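Local coordinates for protein (S)-ureidoglycine--glyoxylate transaminase (Bacillus subtilis, PDB 3ISL) that catalyses the pyridoxal-phosphate-dependent transfer of an amino group from (S)-ureidoglycine to glyoxylate, giving oxalurate and glycine in purine catabolism, at residues A[195-198]-A[203-206]; A[22-27]-A[367-372]. One frame throughout, in Å; residues are numbered along the deposited sequence.

Interaction 1: residues A[195-198]-A[203-206]; sequences GTQK and PSGM. With PLP (pyridoxal-5'-phosphate), chain C.
Gln-197 and Ser-204 meet side chain to side chain where the loop between strands 191-193 and 206-211 folds back on itself, beside the cofactor of this class-V aminotransferase, a member of the fold-type I PLP enzymes. The glutamine begins with CB at 3.4 Å from Ser-204 CB, a close aliphatic contact. CG stands between the backbone N and the carbonyl carbon (chi1 73°), and a sharp bend there (chi2 -90°) lays the amide alongside the serine. Gln-197 OE1 rests 3.4 Å from Ser-204 CB, buried and without a polar partner in the model. Gln-197 NE2, on the other branch, donates a nearly straight hydrogen bond to O3P of PLP, 2.6 Å long at 157°. A leucine here has no amide N-H to offer, and PLP O3P would probably be left without this mate, the phosphate less firmly fixed on that side. One residue earlier, Thr-196 OG1 lies within hydrogen-bonding reach of two carbonyls, Met-206 O and the less certainly placed Pro-203 O, although its single proton can serve one at a time. Ser-204 turns its OG to Glu-268 O of the second subunit, so the loop is tied across the dimer interface. The Lys-198 chain runs extended to NZ, bonded covalently to C4A of PLP at 1.3 Å, as in an internal aldimine. PLP is also hydrogen-bonded to Thr-70, Ser-71, Arg-72 and Thr-147 of the same chain and to Thr-267 of the second subunit. Neighbouring residues thus grip PLP in complementary ways, the lysine at C4A, the cofactor's former aldehyde carbon, and the glutamine at its phosphate, the latter by a neutral donor.

Interaction 2: residues A[22-27]-A[367-372]; sequences VDPRVL and MGYSCR
Tyr-369 lays one face of its ring over Asp-23 and Pro-24, the N-cap and first turn of helix 24-29, and the contact is a worked example of an aromatic ring packed on a capped helix start. Two CH-pi contacts carry it: Asp-23 CA stands 4.0 Å from the ring centroid, and Pro-24 CD, at 3.9 Å, sits toward the phenol end, close to CZ. Both carbons lie over the same face, displaced toward the rim. The tyrosine reaches them because its CG is anti to the backbone N (chi1 -171°), which extends the ring from the 3-10 turn 369-370 across to the helix start. Asp-23 adds its carboxylate, with OD2 3.5 Å from Tyr-369 CD1 and the two planes 63° apart.

A second shell fixes both partners. The Asp-23 side chain accepts from Arg-25 N, the capping bond, although the position of OD1 is less sure. Its OD2 forms a salt bridge with Arg-25 NH1 at 3.0 Å, met from above the carboxylate plane. On the tyrosine side, Ser-201 OG is hydrogen-bonded to Tyr-369 N, and Arg-294 and His-295 of helix 288-308 hold the backbone of Gly-368. On the opposite face of the ring, Arg-372 CD lies above it toward the rim, and Tyr-369 CE2 lies over one face of the guanidinium, toward its rim. That guanidinium also pairs with Glu-21, and so links 367-372 to the chain just ahead of 22-27 a second time. Arg-372 NH1 donates to Tyr-369 O over 2.9 Å, approaching from 40° above the carbonyl plane.

Along the chain the order is 22-27, 195-198, 203-206 and 367-372, so the cofactor loop of interaction 1 falls between the two distant partners of interaction 2. Their centres are 12 Å apart, and they touch: Lys-198 CB packs on Met-367 SD at 3.9 Å, and Val-22 CG2 approaches Pro-203 N at 4.0 Å. Helix 270-286 is common ground, with Ala-275 meeting both Pro-203 and Val-26. Interaction 1 bridges strands 191-193 and 206-211 of the central sheet; interaction 2 joins the N-terminal region to the segment leading into helix 373-389. The lysine-bearing loop thus packs against both segments of interaction 2, and both contacts also lie against the second subunit of the homodimer.

Interaction 1: residues A[195-198]-A[203-206]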
loop_
_atom_site.group_PDB
_atom_site.type_symbol
_atom_site.label_atom_id
_atom_site.label_comp_id
_atom_site.label_asym_id
_atom_site.label_seq_id
_atom_site.Cartn_x
_atom_site.Cartn_y
_atom_site.Cartn_z
ATOM N N GLY A 195 -4.604 11.744 -1.158
ATOM C CA GLY A 195 -4.910 10.348 -1.494
ATOM C C GLY A 195 -5.182 10.222 -2.972
ATOM O O GLY A 195 -5.298 11.222 -3.693
ATOM N N THR A 196 -5.248 9.005 -3.472
ATOM C CA THR A 196 -5.332 8.806 -4.916
ATOM C C THR A 196 -6.749 8.536 -5.446
ATOM O O THR A 196 -7.038 8.879 -6.603
ATOM C CB THR A 196 -4.459 7.592 -5.322
ATOM O OG1 THR A 196 -4.596 6.563 -4.326
ATOM C CG2 THR A 196 -3.003 7.983 -5.344
ATOM N N GLN A 197 -7.622 7.922 -4.642
ATOM C CA GLN A 197 -8.832 7.300 -5.149
ATOM C C GLN A 197 -10.013 8.266 -5.145
ATOM O O GLN A 197 -11.176 7.843 -5.395
ATOM C CB GLN A 197 -9.193 6.036 -4.345
ATOM C CG GLN A 197 -9.766 6.390 -2.858
ATOM C CD GLN A 197 -8.666 6.491 -1.778
ATOM O OE1 GLN A 197 -7.481 6.592 -2.100
ATOM N NE2 GLN A 197 -9.062 6.438 -0.504
ATOM N N LYS A 198 -9.723 9.531 -4.822
ATOM C CA LYS A 198 -10.696 10.628 -4.770
ATOM C C LYS A 198 -10.562 11.542 -5.985
ATOM O O LYS A 198 -10.644 11.045 -7.078
ATOM C CB LYS A 198 -10.683 11.327 -3.413
ATOM C CG LYS A 198 -11.232 10.278 -2.312
ATOM C CD LYS A 198 -11.365 10.800 -0.849
ATOM C CE LYS A 198 -11.466 9.595 0.074
ATOM N NZ LYS A 198 -12.054 9.770 1.391
ATOM N N PRO A 203 -6.280 4.313 -8.633
ATOM C CA PRO A 203 -6.660 3.244 -7.670
ATOM C C PRO A 203 -6.136 3.547 -6.273
ATOM O O PRO A 203 -4.991 4.014 -6.144
ATOM C CB PRO A 203 -5.974 1.994 -8.235
ATOM C CG PRO A 203 -6.049 2.264 -9.690
ATOM C CD PRO A 203 -5.717 3.757 -9.855
ATOM N N SER A 204 -6.962 3.261 -5.248
ATOM C CA SER A 204 -6.615 3.582 -3.852
ATOM C C SER A 204 -5.436 2.723 -3.504
ATOM O O SER A 204 -5.217 1.709 -4.170
ATOM C CB SER A 204 -7.781 3.273 -2.940
ATOM O OG SER A 204 -8.459 2.212 -3.587
ATOM N N GLY A 205 -4.722 3.101 -2.457
ATOM C CA GLY A 205 -3.501 2.395 -2.091
ATOM C C GLY A 205 -2.183 3.119 -2.324
ATOM O O GLY A 205 -1.103 2.501 -2.283
ATOM N N MET A 206 -2.240 4.453 -2.503
ATOM C CA MET A 206 -1.008 5.236 -2.321
ATOM C C MET A 206 -1.379 6.580 -1.804
ATOM O O MET A 206 -2.551 6.985 -1.964
ATOM C CB MET A 206 -0.161 5.326 -3.600
ATOM C CG MET A 206 1.172 4.491 -3.608
ATOM S SD MET A 206 1.814 5.020 -5.182
ATOM C CE MET A 206 3.525 4.498 -5.271
HETATM N N1 PLP C . -8.980 11.532 5.103
HETATM C C2 PLP C . -10.157 12.125 4.446
HETATM C C2A PLP C . -10.533 13.480 4.530
HETATM C C3 PLP C . -11.032 11.356 3.667
HETATM O O3 PLP C . -12.123 11.909 3.048
HETATM C C4 PLP C . -10.832 10.011 3.449
HETATM C C4A PLP C . -11.844 9.209 2.542
HETATM C C5 PLP C . -9.727 9.411 4.040
HETATM C C6 PLP C . -8.805 10.125 4.870
HETATM C C5A PLP C . -9.583 7.941 3.823
HETATM O O4P PLP C . -8.363 7.654 3.323
HETATM P P PLP C . -8.209 6.113 3.004
HETATM O O1P PLP C . -9.531 5.363 3.115
HETATM O O2P PLP C . -7.009 5.711 4.083
HETATM O O3P PLP C . -7.523 5.948 1.479
#

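Interaction 2: residues A[22-27]-A[367-372]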
loop_
_atom_site.group_PDB
_atom_site.type_symbol
_atom_site.label_atom_id
_atom_site.label_comp_id
_atom_site.label_asym_id
_atom_site.label_seq_id
_atom_site.Cartn_x
_atom_site.Cartn_y
_atom_site.Cartn_z
ATOM N N VAL A 22 -11.894 5.298 -12.183
ATOM C CA VAL A 22 -10.562 5.633 -12.693
ATOM C C VAL A 22 -10.608 5.985 -14.173
ATOM O O VAL A 22 -11.244 5.217 -14.982
ATOM C CB VAL A 22 -9.670 4.438 -12.420
ATOM C CG1 VAL A 22 -8.274 4.599 -12.989
ATOM C CG2 VAL A 22 -9.565 4.318 -10.882
ATOM N N ASP A 23 -9.925 7.069 -14.585
ATOM C CA ASP A 23 -9.855 7.341 -16.040
ATOM C C ASP A 23 -9.342 6.081 -16.780
ATOM O O ASP A 23 -8.382 5.446 -16.318
ATOM C CB ASP A 23 -8.923 8.551 -16.364
ATOM C CG ASP A 23 -9.053 9.041 -17.841
ATOM O OD1 ASP A 23 -8.744 8.283 -18.782
ATOM O OD2 ASP A 23 -9.489 10.181 -18.102
ATOM N N PRO A 24 -9.955 5.738 -17.934
ATOM C CA PRO A 24 -9.534 4.661 -18.769
ATOM C C PRO A 24 -8.081 4.758 -19.184
ATOM O O PRO A 24 -7.448 3.709 -19.345
ATOM C CB PRO A 24 -10.466 4.796 -19.985
ATOM C CG PRO A 24 -11.723 5.184 -19.358
ATOM C CD PRO A 24 -11.214 6.316 -18.467
ATOM N N ARG A 25 -7.554 5.981 -19.350
ATOM C CA ARG A 25 -6.118 6.099 -19.639
ATOM C C ARG A 25 -5.229 5.606 -18.466
ATOM O O ARG A 25 -4.124 5.147 -18.678
ATOM C CB ARG A 25 -5.735 7.516 -20.023
ATOM C CG ARG A 25 -6.267 7.933 -21.378
ATOM C CD ARG A 25 -7.263 9.033 -21.107
ATOM N NE ARG A 25 -6.694 10.277 -21.530
ATOM C CZ ARG A 25 -7.062 11.485 -21.117
ATOM N NH1 ARG A 25 -7.983 11.706 -20.136
ATOM N NH2 ARG A 25 -6.434 12.483 -21.686
ATOM N N VAL A 26 -5.706 5.773 -17.228
ATOM C CA VAL A 26 -4.999 5.236 -16.058
ATOM C C VAL A 26 -5.203 3.744 -15.979
ATOM O O VAL A 26 -4.226 2.981 -15.793
ATOM C CB VAL A 26 -5.434 5.974 -14.756
ATOM C CG1 VAL A 26 -4.929 5.270 -13.569
ATOM C CG2 VAL A 26 -4.896 7.443 -14.774
ATOM N N LEU A 27 -6.454 3.289 -16.088
ATOM C CA LEU A 27 -6.661 1.834 -16.169
ATOM C C LEU A 27 -5.770 1.080 -17.182
ATOM O O LEU A 27 -5.183 0.037 -16.801
ATOM C CB LEU A 27 -8.119 1.473 -16.416
ATOM C CG LEU A 27 -9.056 1.864 -15.291
ATOM C CD1 LEU A 27 -10.487 1.657 -15.779
ATOM C CD2 LEU A 27 -8.696 1.061 -14.021
ATOM N N MET A 367 -16.255 13.610 -8.019
ATOM C CA MET A 367 -14.811 13.733 -7.928
ATOM C C MET A 367 -14.098 13.127 -9.139
ATOM O O MET A 367 -14.418 11.987 -9.523
ATOM C CB MET A 367 -14.303 12.908 -6.696
ATOM C CG MET A 367 -14.823 13.442 -5.309
ATOM S SD MET A 367 -14.451 12.222 -4.070
ATOM C CE MET A 367 -14.314 13.283 -2.600
ATOM N N GLY A 368 -13.071 13.816 -9.685
ATOM C CA GLY A 368 -12.251 13.188 -10.659
ATOM C C GLY A 368 -13.007 12.721 -11.895
ATOM O O GLY A 368 -13.869 13.443 -12.440
ATOM N N TYR A 369 -12.711 11.507 -12.342
ATOM C CA TYR A 369 -13.296 10.997 -13.590
ATOM C C TYR A 369 -14.814 10.801 -13.450
ATOM O O TYR A 369 -15.525 10.815 -14.440
ATOM C CB TYR A 369 -12.650 9.662 -13.964
ATOM C CG TYR A 369 -13.081 9.234 -15.359
ATOM C CD1 TYR A 369 -12.592 9.923 -16.501
ATOM C CD2 TYR A 369 -13.995 8.218 -15.535
ATOM C CE1 TYR A 369 -12.992 9.579 -17.769
ATOM C CE2 TYR A 369 -14.429 7.868 -16.832
ATOM C CZ TYR A 369 -13.933 8.568 -17.934
ATOM O OH TYR A 369 -14.331 8.201 -19.212
ATOM N N SER A 370 -15.286 10.501 -12.232
ATOM C CA SER A 370 -16.733 10.436 -11.900
ATOM C C SER A 370 -17.478 11.792 -12.013
ATOM O O SER A 370 -18.764 11.866 -12.103
ATOM C CB SER A 370 -16.840 9.898 -10.456
ATOM O OG SER A 370 -16.690 8.457 -10.446
ATOM N N CYS A 371 -16.695 12.874 -11.998
ATOM C CA CYS A 371 -17.259 14.215 -12.052
ATOM C C CYS A 371 -17.456 14.550 -13.535
ATOM O O CYS A 371 -16.624 15.265 -14.148
ATOM C CB CYS A 371 -16.315 15.216 -11.369
ATOM S SG CYS A 371 -17.006 16.859 -11.309
ATOM N N ARG A 372 -18.513 13.988 -14.134
ATOM C CA ARG A 372 -18.721 14.212 -15.558
ATOM C C ARG A 372 -20.189 14.211 -15.866
ATOM O O ARG A 372 -21.000 13.626 -15.136
ATOM C CB ARG A 372 -17.910 13.236 -16.452
ATOM C CG ARG A 372 -18.518 11.788 -16.555
ATOM C CD ARG A 372 -17.512 10.881 -17.348
ATOM N NE ARG A 372 -18.102 9.562 -17.584
ATOM C CZ ARG A 372 -17.986 8.584 -16.713
ATOM N NH1 ARG A 372 -17.281 8.831 -15.603
ATOM N NH2 ARG A 372 -18.486 7.362 -16.963
#